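Long-range contacts in adhesin (Streptococcus sanguinis SK1 = NCTC 7863, PDB 6VT2), which probably mediates bacterial adhesion by binding sialoglycans on host glycoproteins through tandem Siglec-like modules: residues 24-29 with 78-83; 39-44 with 99-104; 95-100 with 117-122. All blocks are in the same frame, centred on the assembly; numbering follows the deposited sequence.

Contact 1 of 3, residues 24-29 with 78-83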
loop_
_atom_site.group_PDB
_atom_site.type_symbol
_atom_site.label_atom_id
_atom_site.label_comp_id
_atom_site.label_asym_id
_atom_site.label_seq_id
_atom_site.Cartn_x
_atom_site.Cartn_y
_atom_site.Cartn_z
ATOM N N PHE A 24 31.979 23.175 7.064
ATOM C CA PHE A 24 33.057 22.499 6.332
ATOM C C PHE A 24 34.272 22.538 7.233
ATOM O O PHE A 24 34.213 23.172 8.156
ATOM C CB PHE A 24 33.310 23.108 4.954
ATOM C CG PHE A 24 33.821 24.518 4.934
ATOM C CD1 PHE A 24 32.941 25.582 4.990
ATOM C CD2 PHE A 24 35.173 24.772 4.800
ATOM C CE1 PHE A 24 33.409 26.877 4.897
ATOM C CE2 PHE A 24 35.638 26.070 4.729
ATOM C CZ PHE A 24 34.753 27.112 4.775
ATOM N N PHE A 25 35.301 21.768 6.926
ATOM C CA PHE A 25 36.470 21.673 7.803
ATOM C C PHE A 25 37.712 22.116 7.058
ATOM O O PHE A 25 37.800 21.897 5.878
ATOM C CB PHE A 25 36.557 20.259 8.365
ATOM C CG PHE A 25 35.494 20.009 9.393
ATOM C CD1 PHE A 25 35.685 20.389 10.707
ATOM C CD2 PHE A 25 34.275 19.469 9.026
ATOM C CE1 PHE A 25 34.691 20.188 11.647
ATOM C CE2 PHE A 25 33.283 19.276 9.969
ATOM C CZ PHE A 25 33.498 19.631 11.275
ATOM N N VAL A 26 38.592 22.746 7.794
ATOM C CA VAL A 26 39.900 23.158 7.261
ATOM C C VAL A 26 40.875 22.264 8.023
ATOM O O VAL A 26 40.634 22.005 9.090
ATOM C CB VAL A 26 40.156 24.646 7.521
ATOM C CG1 VAL A 26 41.607 24.987 7.227
ATOM C CG2 VAL A 26 39.182 25.550 6.769
ATOM N N GLU A 27 41.865 21.707 7.376
ATOM C CA GLU A 27 42.846 20.819 8.041
ATOM C C GLU A 27 44.202 21.492 7.946
ATOM O O GLU A 27 44.494 21.983 6.902
ATOM C CB GLU A 27 42.842 19.430 7.428
ATOM C CG GLU A 27 41.654 18.586 7.858
ATOM C CD GLU A 27 41.872 17.101 7.635
ATOM O OE1 GLU A 27 42.662 16.754 6.768
ATOM O OE2 GLU A 27 41.276 16.304 8.346
ATOM N N THR A 28 44.928 21.529 9.065
ATOM C CA THR A 28 46.214 22.234 9.115
ATOM C C THR A 28 47.278 21.297 9.673
ATOM O O THR A 28 46.999 20.695 10.572
ATOM C CB THR A 28 46.135 23.550 9.894
ATOM O OG1 THR A 28 45.128 24.355 9.287
ATOM C CG2 THR A 28 47.429 24.331 9.888
ATOM N N THR A 29 48.396 21.179 8.985
ATOM C CA THR A 29 49.520 20.376 9.680
ATOM C C THR A 29 50.782 21.225 9.707
ATOM O O THR A 29 50.876 22.152 9.059
ATOM C CB THR A 29 49.789 19.102 8.883
ATOM O OG1 THR A 29 50.195 19.530 7.591
ATOM C CG2 THR A 29 48.585 18.219 8.685
ATOM N N THR A 78 39.675 22.719 11.817
ATOM C CA THR A 78 38.990 23.979 12.105
ATOM C C THR A 78 37.614 23.864 11.479
ATOM O O THR A 78 37.558 23.509 10.363
ATOM C CB THR A 78 39.740 25.149 11.497
ATOM O OG1 THR A 78 40.975 25.279 12.175
ATOM C CG2 THR A 78 38.987 26.456 11.572
ATOM N N ARG A 79 36.585 24.101 12.256
ATOM C CA ARG A 79 35.236 24.040 11.723
ATOM C C ARG A 79 34.845 25.439 11.240
ATOM O O ARG A 79 34.970 26.332 11.977
ATOM C CB ARG A 79 34.302 23.623 12.838
ATOM C CG ARG A 79 32.857 23.427 12.380
ATOM C CD ARG A 79 31.991 23.375 13.621
ATOM N NE ARG A 79 30.635 23.123 13.229
ATOM C CZ ARG A 79 29.598 23.557 13.865
ATOM N NH1 ARG A 79 28.402 23.303 13.379
ATOM N NH2 ARG A 79 29.730 24.206 14.977
ATOM N N VAL A 80 34.363 25.560 10.014
ATOM C CA VAL A 80 33.816 26.840 9.507
ATOM C C VAL A 80 32.333 26.554 9.288
ATOM O O VAL A 80 32.039 25.591 8.737
ATOM C CB VAL A 80 34.531 27.289 8.230
ATOM C CG1 VAL A 80 34.009 28.627 7.768
ATOM C CG2 VAL A 80 36.032 27.379 8.438
ATOM N N TYR A 81 31.468 27.370 9.844
ATOM C CA TYR A 81 30.034 27.021 9.878
ATOM C C TYR A 81 29.216 28.286 10.071
ATOM O O TYR A 81 29.694 29.287 10.361
ATOM C CB TYR A 81 29.788 26.069 11.066
ATOM C CG TYR A 81 30.044 26.676 12.421
ATOM C CD1 TYR A 81 31.318 26.876 12.915
ATOM C CD2 TYR A 81 28.997 27.078 13.205
ATOM C CE1 TYR A 81 31.524 27.485 14.134
ATOM C CE2 TYR A 81 29.176 27.700 14.410
ATOM C CZ TYR A 81 30.441 27.866 14.909
ATOM O OH TYR A 81 30.571 28.462 16.117
ATOM N N GLY A 82 27.926 28.097 9.945
ATOM C CA GLY A 82 26.992 29.163 10.221
ATOM C C GLY A 82 25.641 28.827 9.650
ATOM O O GLY A 82 25.422 27.761 9.223
ATOM N N ILE A 83 24.754 29.781 9.761
ATOM C CA ILE A 83 23.405 29.710 9.192
ATOM C C ILE A 83 23.285 30.878 8.219
ATOM O O ILE A 83 23.435 32.038 8.629
ATOM C CB ILE A 83 22.341 29.782 10.293
ATOM C CG1 ILE A 83 22.498 28.584 11.207
ATOM C CG2 ILE A 83 20.985 29.876 9.634
ATOM C CD1 ILE A 83 21.694 28.780 12.489
HETATM O O HOH W 1 42.895 23.799 10.874
#
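The carbonyl oxygen of Thr78 receives two donors of unequal strength from strand 24-29: Val26 N makes a hydrogen bond of 2.9 Å, while Phe25 offers only a CA-H contact, its CA lying 3.3 Å from Thr78 O. Thr78 N answers to Val26 O at 3.0 Å, completing a hydrogen-bonded antiparallel pair, and Phe24 with Val80 repeats the pattern. These are the two inner strands of the four-stranded antiparallel sheet of the Siglec-like domain.

On the buried face, the Phe24 ring lies alongside Val80 because its CG is tucked between backbone N and carbonyl carbon (chi1 65°). Val80 CB then sits over one face of the Phe24 ring, toward the rim and 3.7 Å from the centroid. Val80 CG2 touches both the ring and, at 4.0 Å, Val26 CG2. Thr78 brings a hydroxyl to this face; its OG1 bonds to Thr61 and shares a water with Thr28 OG1, 2.8 Å from each OG1.

The other face is amphipathic. Phe25 CE1 touches Arg79 CB at 3.7 Å, while the extended arginine carries its guanidinium onward to a salt bridge with Glu23 and, with NH2 3.3 Å above the ring plane, over the centre of Tyr81. One pair of strands thus builds two chemistries: an aliphatic-aromatic layer inward, where hydroxyls are joined through a water and Thr61, and outward a surface where charge is borne on hydrocarbon stems.

Contact 2 of 3, residues 39-44 with 99-104. With CA (calcium ion), chain H; A2G (2-acetamido-2-deoxy-alpha-D-galactopyranose), chain D; GAL (beta-D-galactopyranose), chain B.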
loop_
_atom_site.group_PDB
_atom_site.type_symbol
_atom_site.label_atom_id
_atom_site.label_comp_id
_atom_site.label_asym_id
_atom_site.label_seq_id
_atom_site.Cartn_x
_atom_site.Cartn_y
_atom_site.Cartn_z
ATOM N N ILE A 39 43.108 31.306 11.488
ATOM C CA ILE A 39 42.335 32.552 11.332
ATOM C C ILE A 39 41.533 32.452 10.036
ATOM O O ILE A 39 42.048 31.988 9.097
ATOM C CB ILE A 39 43.342 33.719 11.192
ATOM C CG1 ILE A 39 44.080 33.930 12.503
ATOM C CG2 ILE A 39 42.698 34.998 10.713
ATOM C CD1 ILE A 39 45.313 34.783 12.355
ATOM N N VAL A 40 40.295 32.910 10.067
ATOM C CA VAL A 40 39.494 33.093 8.849
ATOM C C VAL A 40 39.276 34.589 8.784
ATOM O O VAL A 40 38.832 35.110 9.734
ATOM C CB VAL A 40 38.169 32.341 8.899
ATOM C CG1 VAL A 40 37.406 32.544 7.606
ATOM C CG2 VAL A 40 38.402 30.889 9.157
ATOM N N ARG A 41 39.608 35.211 7.671
ATOM C CA ARG A 41 39.497 36.666 7.659
ATOM C C ARG A 41 39.162 37.196 6.268
ATOM O O ARG A 41 39.374 36.554 5.279
ATOM C CB ARG A 41 40.815 37.303 8.114
ATOM C CG ARG A 41 42.011 36.916 7.260
ATOM C CD ARG A 41 43.264 37.752 7.521
ATOM N NE ARG A 41 43.189 39.021 6.872
ATOM C CZ ARG A 41 44.076 39.967 7.014
ATOM N NH1 ARG A 41 45.108 39.774 7.803
ATOM N NH2 ARG A 41 43.948 41.084 6.346
ATOM N N ASN A 42 38.711 38.447 6.277
ATOM C CA ASN A 42 38.567 39.196 5.024
ATOM C C ASN A 42 39.949 39.522 4.498
ATOM O O ASN A 42 40.779 39.727 5.261
ATOM C CB ASN A 42 37.937 40.557 5.280
ATOM C CG ASN A 42 36.485 40.416 5.613
ATOM O OD1 ASN A 42 36.053 39.301 5.734
ATOM N ND2 ASN A 42 35.761 41.503 5.765
ATOM N N ILE A 43 40.098 39.666 3.204
ATOM C CA ILE A 43 41.397 40.084 2.615
ATOM C C ILE A 43 41.795 41.444 3.173
ATOM O O ILE A 43 42.964 41.666 3.366
ATOM C CB ILE A 43 41.338 40.099 1.063
ATOM C CG1 ILE A 43 42.723 40.292 0.436
ATOM C CG2 ILE A 43 40.353 41.126 0.507
ATOM C CD1 ILE A 43 43.773 39.288 0.871
ATOM N N GLU A 44 40.827 42.299 3.394
ATOM C CA GLU A 44 41.091 43.672 3.835
ATOM C C GLU A 44 41.651 43.649 5.235
ATOM O O GLU A 44 41.228 42.841 6.010
ATOM C CB GLU A 44 39.848 44.553 3.916
ATOM C CG GLU A 44 39.090 44.832 2.639
ATOM C CD GLU A 44 38.253 43.714 2.046
ATOM O OE1 GLU A 44 37.837 43.839 0.904
ATOM O OE2 GLU A 44 38.006 42.746 2.739
ATOM N N TYR A 99 39.719 34.212 3.593
ATOM C CA TYR A 99 41.101 33.726 3.628
ATOM C C TYR A 99 41.371 33.029 4.950
ATOM O O TYR A 99 40.903 33.464 6.003
ATOM C CB TYR A 99 42.038 34.894 3.436
ATOM C CG TYR A 99 41.941 35.423 2.049
ATOM C CD1 TYR A 99 40.918 36.237 1.654
ATOM C CD2 TYR A 99 42.842 35.007 1.094
ATOM C CE1 TYR A 99 40.774 36.608 0.310
ATOM C CE2 TYR A 99 42.775 35.428 -0.238
ATOM C CZ TYR A 99 41.688 36.184 -0.624
ATOM O OH TYR A 99 41.627 36.507 -1.936
ATOM N N VAL A 100 42.115 31.937 4.869
ATOM C CA VAL A 100 42.442 31.123 6.030
ATOM C C VAL A 100 43.951 31.159 6.217
ATOM O O VAL A 100 44.707 30.876 5.292
ATOM C CB VAL A 100 41.905 29.696 5.885
ATOM C CG1 VAL A 100 42.234 28.943 7.129
ATOM C CG2 VAL A 100 40.403 29.680 5.641
ATOM N N ARG A 101 44.365 31.482 7.449
ATOM C CA ARG A 101 45.780 31.521 7.754
ATOM C C ARG A 101 46.050 30.687 8.996
ATOM O O ARG A 101 45.220 30.517 9.774
ATOM C CB ARG A 101 46.260 32.946 8.022
ATOM C CG ARG A 101 45.939 33.912 6.896
ATOM C CD ARG A 101 46.480 35.257 7.308
ATOM N NE ARG A 101 47.901 35.373 7.084
ATOM C CZ ARG A 101 48.589 36.460 7.355
ATOM N NH1 ARG A 101 48.001 37.501 7.887
ATOM N NH2 ARG A 101 49.877 36.530 7.098
ATOM N N ALA A 102 47.254 30.189 9.069
ATOM C CA ALA A 102 47.615 29.441 10.254
ATOM C C ALA A 102 49.033 29.809 10.652
ATOM O O ALA A 102 49.857 30.147 9.800
ATOM C CB ALA A 102 47.507 27.937 10.029
ATOM N N GLU A 103 49.309 29.725 11.953
ATOM C CA GLU A 103 50.626 30.057 12.501
ATOM C C GLU A 103 51.093 28.962 13.434
ATOM O O GLU A 103 50.306 28.464 14.252
ATOM C CB GLU A 103 50.517 31.369 13.218
ATOM C CG GLU A 103 51.886 31.861 13.794
ATOM C CD GLU A 103 51.664 33.165 14.522
ATOM O OE1 GLU A 103 52.194 33.318 15.636
ATOM O OE2 GLU A 103 50.891 34.028 14.017
ATOM N N ASP A 104 52.359 28.573 13.283
ATOM C CA ASP A 104 52.943 27.539 14.129
ATOM C C ASP A 104 53.497 28.186 15.400
ATOM O O ASP A 104 53.380 29.395 15.630
ATOM C CB ASP A 104 53.967 26.690 13.352
ATOM C CG ASP A 104 55.243 27.416 12.969
ATOM O OD1 ASP A 104 55.452 28.504 13.516
ATOM O OD2 ASP A 104 55.942 26.818 12.085
HETATM CA CA CA H . 56.472 25.126 11.002
HETATM O O5 A2G D . 41.906 45.354 -2.227
HETATM C C1 A2G D . 40.786 45.727 -1.431
HETATM O O1 A2G D . 40.956 45.158 -0.132
HETATM C C2 A2G D . 39.522 45.171 -2.088
HETATM N N2 A2G D . 38.423 45.436 -1.175
HETATM C C3 A2G D . 39.595 43.654 -2.191
HETATM O O3 A2G D . 38.436 43.176 -2.890
HETATM C C4 A2G D . 40.881 43.263 -2.916
HETATM O O4 A2G D . 40.793 43.669 -4.282
HETATM C C5 A2G D . 42.090 43.937 -2.254
HETATM C C6 A2G D . 43.406 43.635 -2.964
HETATM O O6 A2G D . 44.481 44.000 -2.089
HETATM C C7 A2G D . 37.464 46.305 -1.495
HETATM O O7 A2G D . 37.468 46.910 -2.551
HETATM C C8 A2G D . 36.381 46.493 -0.473
HETATM C C1 GAL B . 37.863 41.998 -2.477
HETATM C C2 GAL B . 36.465 41.918 -3.126
HETATM C C3 GAL B . 35.856 40.532 -2.951
HETATM C C4 GAL B . 36.839 39.451 -3.424
HETATM C C5 GAL B . 38.156 39.634 -2.676
HETATM C C6 GAL B . 39.254 38.631 -3.074
HETATM O O2 GAL B . 35.563 42.825 -2.516
HETATM O O3 GAL B . 34.651 40.403 -3.701
HETATM O O4 GAL B . 37.052 39.559 -4.813
HETATM O O5 GAL B . 38.684 40.935 -2.934
HETATM O O6 GAL B . 40.401 38.759 -2.245
HETATM O O HOH W 2 45.734 37.630 9.952
HETATM O O HOH W 3 57.323 23.265 9.889
#
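Ile43 and Tyr99 meet directly beneath the glycan. Ile43 CD1 stands almost squarely over one face of the Tyr99 ring, 4.0 Å from its centroid, and Ile43 CB approaches Tyr99 CE1 at 3.6 Å. The ring ends in a phenol that donates to galactose O6 at 2.6 Å from Tyr99 OH and is also bonded to the backbone N of Lys115. Ile43 CG2 faces both sugars, and next to it Glu44 OE1 accepts the amide N2 of the N-acetylgalactosamine at 2.7 Å.

Arg41 is one of the groups that position this loop. Its chain, bent at chi3 (-79°), turns back so that NE donates almost straight to Asn42 O at 3.0 Å, in the guanidinium plane, while NH2 adds weak bonds to the carbonyls of Ile43 and Glu44. The loop leaves the edge strand 35-41 of a mixed sheet in the immunoglobulin-like Siglec-like fold, where Arg41-Tyr99 and Ile39-Arg101 are hydrogen-bonded antiparallel pairs and Val40 faces Val100 on the core side.

Farther out, Arg101 brings a second guanidinium to 3.7 Å, NH1 from Arg41 NH1, the planes 63° apart. A water accepts from both NH1 atoms, and Ala46 O for Arg41, with Asp47 and Thr110 O for Arg101, probably offsets the like charge. At the far end of the strand, Asp104 OD2 binds a calcium ion at 2.1 Å, alongside Asp2, Thr4 and Asp30.

Contact 3 of 3, residues 95-100 with 117-122. With SIA (N-acetyl-alpha-neuraminic acid), chain C; GAL (beta-D-galactopyranose), chain B.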
loop_
_atom_site.group_PDB
_atom_site.type_symbol
_atom_site.label_atom_id
_atom_site.label_comp_id
_atom_site.label_asym_id
_atom_site.label_seq_id
_atom_site.Cartn_x
_atom_site.Cartn_y
_atom_site.Cartn_z
ATOM N N ARG A 95 28.197 35.687 -2.874
ATOM C CA ARG A 95 29.335 34.812 -2.665
ATOM C C ARG A 95 30.375 35.548 -1.833
ATOM O O ARG A 95 30.384 36.692 -1.814
ATOM C CB ARG A 95 29.929 34.375 -4.001
ATOM C CG ARG A 95 30.443 35.540 -4.816
ATOM C CD ARG A 95 30.596 35.158 -6.268
ATOM N NE ARG A 95 31.665 34.231 -6.534
ATOM C CZ ARG A 95 31.488 32.980 -6.847
ATOM N NH1 ARG A 95 30.284 32.479 -6.817
ATOM N NH2 ARG A 95 32.508 32.228 -7.145
ATOM N N TYR A 96 31.218 34.810 -1.139
ATOM C CA TYR A 96 32.215 35.418 -0.258
ATOM C C TYR A 96 33.552 34.686 -0.395
ATOM O O TYR A 96 33.563 33.567 -0.148
ATOM C CB TYR A 96 31.728 35.283 1.182
ATOM C CG TYR A 96 30.463 36.017 1.477
ATOM C CD1 TYR A 96 30.461 37.373 1.669
ATOM C CD2 TYR A 96 29.260 35.372 1.421
ATOM C CE1 TYR A 96 29.292 38.044 1.903
ATOM C CE2 TYR A 96 28.081 36.038 1.619
ATOM C CZ TYR A 96 28.105 37.360 1.951
ATOM O OH TYR A 96 26.981 38.086 2.126
ATOM N N THR A 97 34.613 35.414 -0.664
ATOM C CA THR A 97 35.945 34.820 -0.771
ATOM C C THR A 97 36.620 35.205 0.533
ATOM O O THR A 97 36.781 36.336 0.755
ATOM C CB THR A 97 36.750 35.386 -1.924
ATOM O OG1 THR A 97 35.902 35.236 -3.046
ATOM C CG2 THR A 97 38.060 34.663 -2.088
ATOM N N LYS A 98 36.937 34.228 1.357
ATOM C CA LYS A 98 37.559 34.525 2.646
ATOM C C LYS A 98 38.831 33.689 2.791
ATOM O O LYS A 98 38.941 32.674 2.247
ATOM C CB LYS A 98 36.583 34.269 3.774
ATOM C CG LYS A 98 35.267 35.010 3.659
ATOM C CD LYS A 98 35.507 36.492 3.814
ATOM C CE LYS A 98 34.328 37.202 3.231
ATOM N NZ LYS A 98 34.316 38.629 3.509
ATOM N N TYR A 99 39.719 34.212 3.593
ATOM C CA TYR A 99 41.101 33.726 3.628
ATOM C C TYR A 99 41.371 33.029 4.950
ATOM O O TYR A 99 40.903 33.464 6.003
ATOM C CB TYR A 99 42.038 34.894 3.436
ATOM C CG TYR A 99 41.941 35.423 2.049
ATOM C CD1 TYR A 99 40.918 36.237 1.654
ATOM C CD2 TYR A 99 42.842 35.007 1.094
ATOM C CE1 TYR A 99 40.774 36.608 0.310
ATOM C CE2 TYR A 99 42.775 35.428 -0.238
ATOM C CZ TYR A 99 41.688 36.184 -0.624
ATOM O OH TYR A 99 41.627 36.507 -1.936
ATOM N N VAL A 100 42.115 31.937 4.869
ATOM C CA VAL A 100 42.442 31.123 6.030
ATOM C C VAL A 100 43.951 31.159 6.217
ATOM O O VAL A 100 44.707 30.876 5.292
ATOM C CB VAL A 100 41.905 29.696 5.885
ATOM C CG1 VAL A 100 42.234 28.943 7.129
ATOM C CG2 VAL A 100 40.403 29.680 5.641
ATOM N N SER A 117 46.445 33.034 -1.924
ATOM C CA SER A 117 46.731 32.226 -0.749
ATOM C C SER A 117 45.493 31.439 -0.349
ATOM O O SER A 117 44.477 31.444 -1.039
ATOM C CB SER A 117 47.297 33.103 0.366
ATOM O OG SER A 117 46.352 34.082 0.765
ATOM N N GLU A 118 45.601 30.718 0.747
ATOM C CA GLU A 118 44.571 29.766 1.112
ATOM C C GLU A 118 43.268 30.491 1.379
ATOM O O GLU A 118 43.209 31.444 2.157
ATOM C CB GLU A 118 45.009 28.996 2.331
ATOM C CG GLU A 118 46.287 28.138 2.167
ATOM C CD GLU A 118 47.626 28.836 2.416
ATOM O OE1 GLU A 118 47.705 30.087 2.563
ATOM O OE2 GLU A 118 48.635 28.096 2.497
ATOM N N ARG A 119 42.214 30.008 0.731
ATOM C CA ARG A 119 40.958 30.724 0.751
ATOM C C ARG A 119 39.869 29.758 0.318
ATOM O O ARG A 119 40.139 28.721 -0.308
ATOM C CB ARG A 119 40.993 31.934 -0.178
ATOM C CG ARG A 119 41.154 31.604 -1.646
ATOM C CD ARG A 119 41.708 32.836 -2.416
ATOM N NE ARG A 119 41.680 32.439 -3.800
ATOM C CZ ARG A 119 42.559 31.645 -4.371
ATOM N NH1 ARG A 119 43.645 31.242 -3.704
ATOM N NH2 ARG A 119 42.359 31.255 -5.645
ATOM N N PHE A 120 38.649 30.153 0.617
ATOM C CA PHE A 120 37.478 29.452 0.144
ATOM C C PHE A 120 36.494 30.464 -0.403
ATOM O O PHE A 120 36.495 31.621 0.012
ATOM C CB PHE A 120 36.804 28.603 1.223
ATOM C CG PHE A 120 36.332 29.373 2.400
ATOM C CD1 PHE A 120 35.057 29.900 2.426
ATOM C CD2 PHE A 120 37.166 29.586 3.497
ATOM C CE1 PHE A 120 34.625 30.683 3.496
ATOM C CE2 PHE A 120 36.731 30.280 4.569
ATOM C CZ PHE A 120 35.439 30.849 4.586
ATOM N N VAL A 121 35.597 30.025 -1.288
ATOM C CA VAL A 121 34.487 30.849 -1.733
ATOM C C VAL A 121 33.232 30.181 -1.234
ATOM O O VAL A 121 32.949 29.023 -1.575
ATOM C CB VAL A 121 34.441 30.999 -3.241
ATOM C CG1 VAL A 121 33.306 31.927 -3.622
ATOM C CG2 VAL A 121 35.771 31.602 -3.753
ATOM N N LEU A 122 32.505 30.896 -0.404
ATOM C CA LEU A 122 31.203 30.489 0.073
ATOM C C LEU A 122 30.144 31.074 -0.836
ATOM O O LEU A 122 30.114 32.282 -1.052
ATOM C CB LEU A 122 31.051 30.954 1.517
ATOM C CG LEU A 122 29.805 30.463 2.223
ATOM C CD1 LEU A 122 29.886 28.987 2.450
ATOM C CD2 LEU A 122 29.708 31.267 3.530
HETATM C C1 SIA C . 34.010 38.273 -2.620
HETATM C C2 SIA C . 33.619 39.747 -3.071
HETATM C C3 SIA C . 32.539 39.811 -4.158
HETATM C C4 SIA C . 31.165 39.319 -3.698
HETATM C C5 SIA C . 30.743 40.032 -2.406
HETATM C C6 SIA C . 31.888 39.958 -1.363
HETATM C C7 SIA C . 31.655 40.800 -0.081
HETATM C C8 SIA C . 32.949 40.851 0.773
HETATM C C9 SIA C . 32.636 41.357 2.177
HETATM C C10 SIA C . 28.383 40.121 -1.687
HETATM C C11 SIA C . 27.232 39.334 -1.064
HETATM N N5 SIA C . 29.540 39.432 -1.832
HETATM O O1A SIA C . 34.002 37.386 -3.502
HETATM O O1B SIA C . 34.337 38.191 -1.403
HETATM O O4 SIA C . 30.163 39.550 -4.709
HETATM O O6 SIA C . 33.098 40.469 -1.912
HETATM O O7 SIA C . 31.161 42.089 -0.403
HETATM O O8 SIA C . 33.545 39.550 0.803
HETATM O O9 SIA C . 31.962 40.315 2.888
HETATM O O10 SIA C . 28.251 41.296 -2.022
HETATM C C1 GAL B . 37.863 41.998 -2.477
HETATM C C2 GAL B . 36.465 41.918 -3.126
HETATM C C3 GAL B . 35.856 40.532 -2.951
HETATM C C4 GAL B . 36.839 39.451 -3.424
HETATM C C5 GAL B . 38.156 39.634 -2.676
HETATM C C6 GAL B . 39.254 38.631 -3.074
HETATM O O2 GAL B . 35.563 42.825 -2.516
HETATM O O3 GAL B . 34.651 40.403 -3.701
HETATM O O4 GAL B . 37.052 39.559 -4.813
HETATM O O5 GAL B . 38.684 40.935 -2.934
HETATM O O6 GAL B . 40.401 38.759 -2.245
#
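Lys98 leaves its strand with CB resting against Phe120 CZ, 3.7 Å away, and then parts from its neighbour. Its chain bends at chi2 (-67°) and runs away from strand 119-122, bringing CE to 3.5 Å from O8 of the sialic acid. At the tip, Lys98 NZ donates to O8 and O9 of the sugar, each at 3.0 Å, and is also held by Asn42 OD1 and Asp53 O.

Behind this lysine, the Phe120 ring has Lys98 O over one face and Val100 CG2 at its edge, 3.9 Å from CE2. On the opposite side of the sheet Arg119 lies alongside Tyr99: its CB covers the ring face remote from Ile43, 4.1 Å from the centroid, and NH1 donates to Ser117 O, two residues back in the chain.

Arg95 and Thr97 also grip the sugar through backbone and hydroxyl groups; Tyr96 to Tyr99 probably correspond to the sialic-acid-binding motif of Siglec-like adhesins. Thr97 N donates to carboxylate O1B at 2.9 Å and its OG1 to O1A, while Arg95 O accepts from the acetamido N5. Five antiparallel backbone bonds fix the two strands: the N-H and C=O of Tyr96 and Lys98 and the N-H of Val100 point to residues 117-122. Thr97 N faces the other way, just past the pairing with strand 35-41, and its N-H and hydroxyl together read both oxygens of one carboxylate.

The three contacts illustrate how one immunoglobulin-like sandwich divides its labour. Contact 1 joins the inner strands of one sheet; contacts 2 and 3 lie in the facing sheet, sharing strand 95-104 and, with it, Tyr99 and Val100. The layers interlock in the core: the Phe24 and Phe120 rings meet edge-to-face, while Val26 packs on Val100 and Thr28 on Ala102. Contacts 1 and 2 are buried, contact 3 only partly so. Chemistry follows position. Contact 1 keeps its charges on an outer face away from the glycan, whereas contacts 2 and 3 both touch galactose, with Asn42 and Lys98 bonding one another between them; contact 2 alone also extends to calcium.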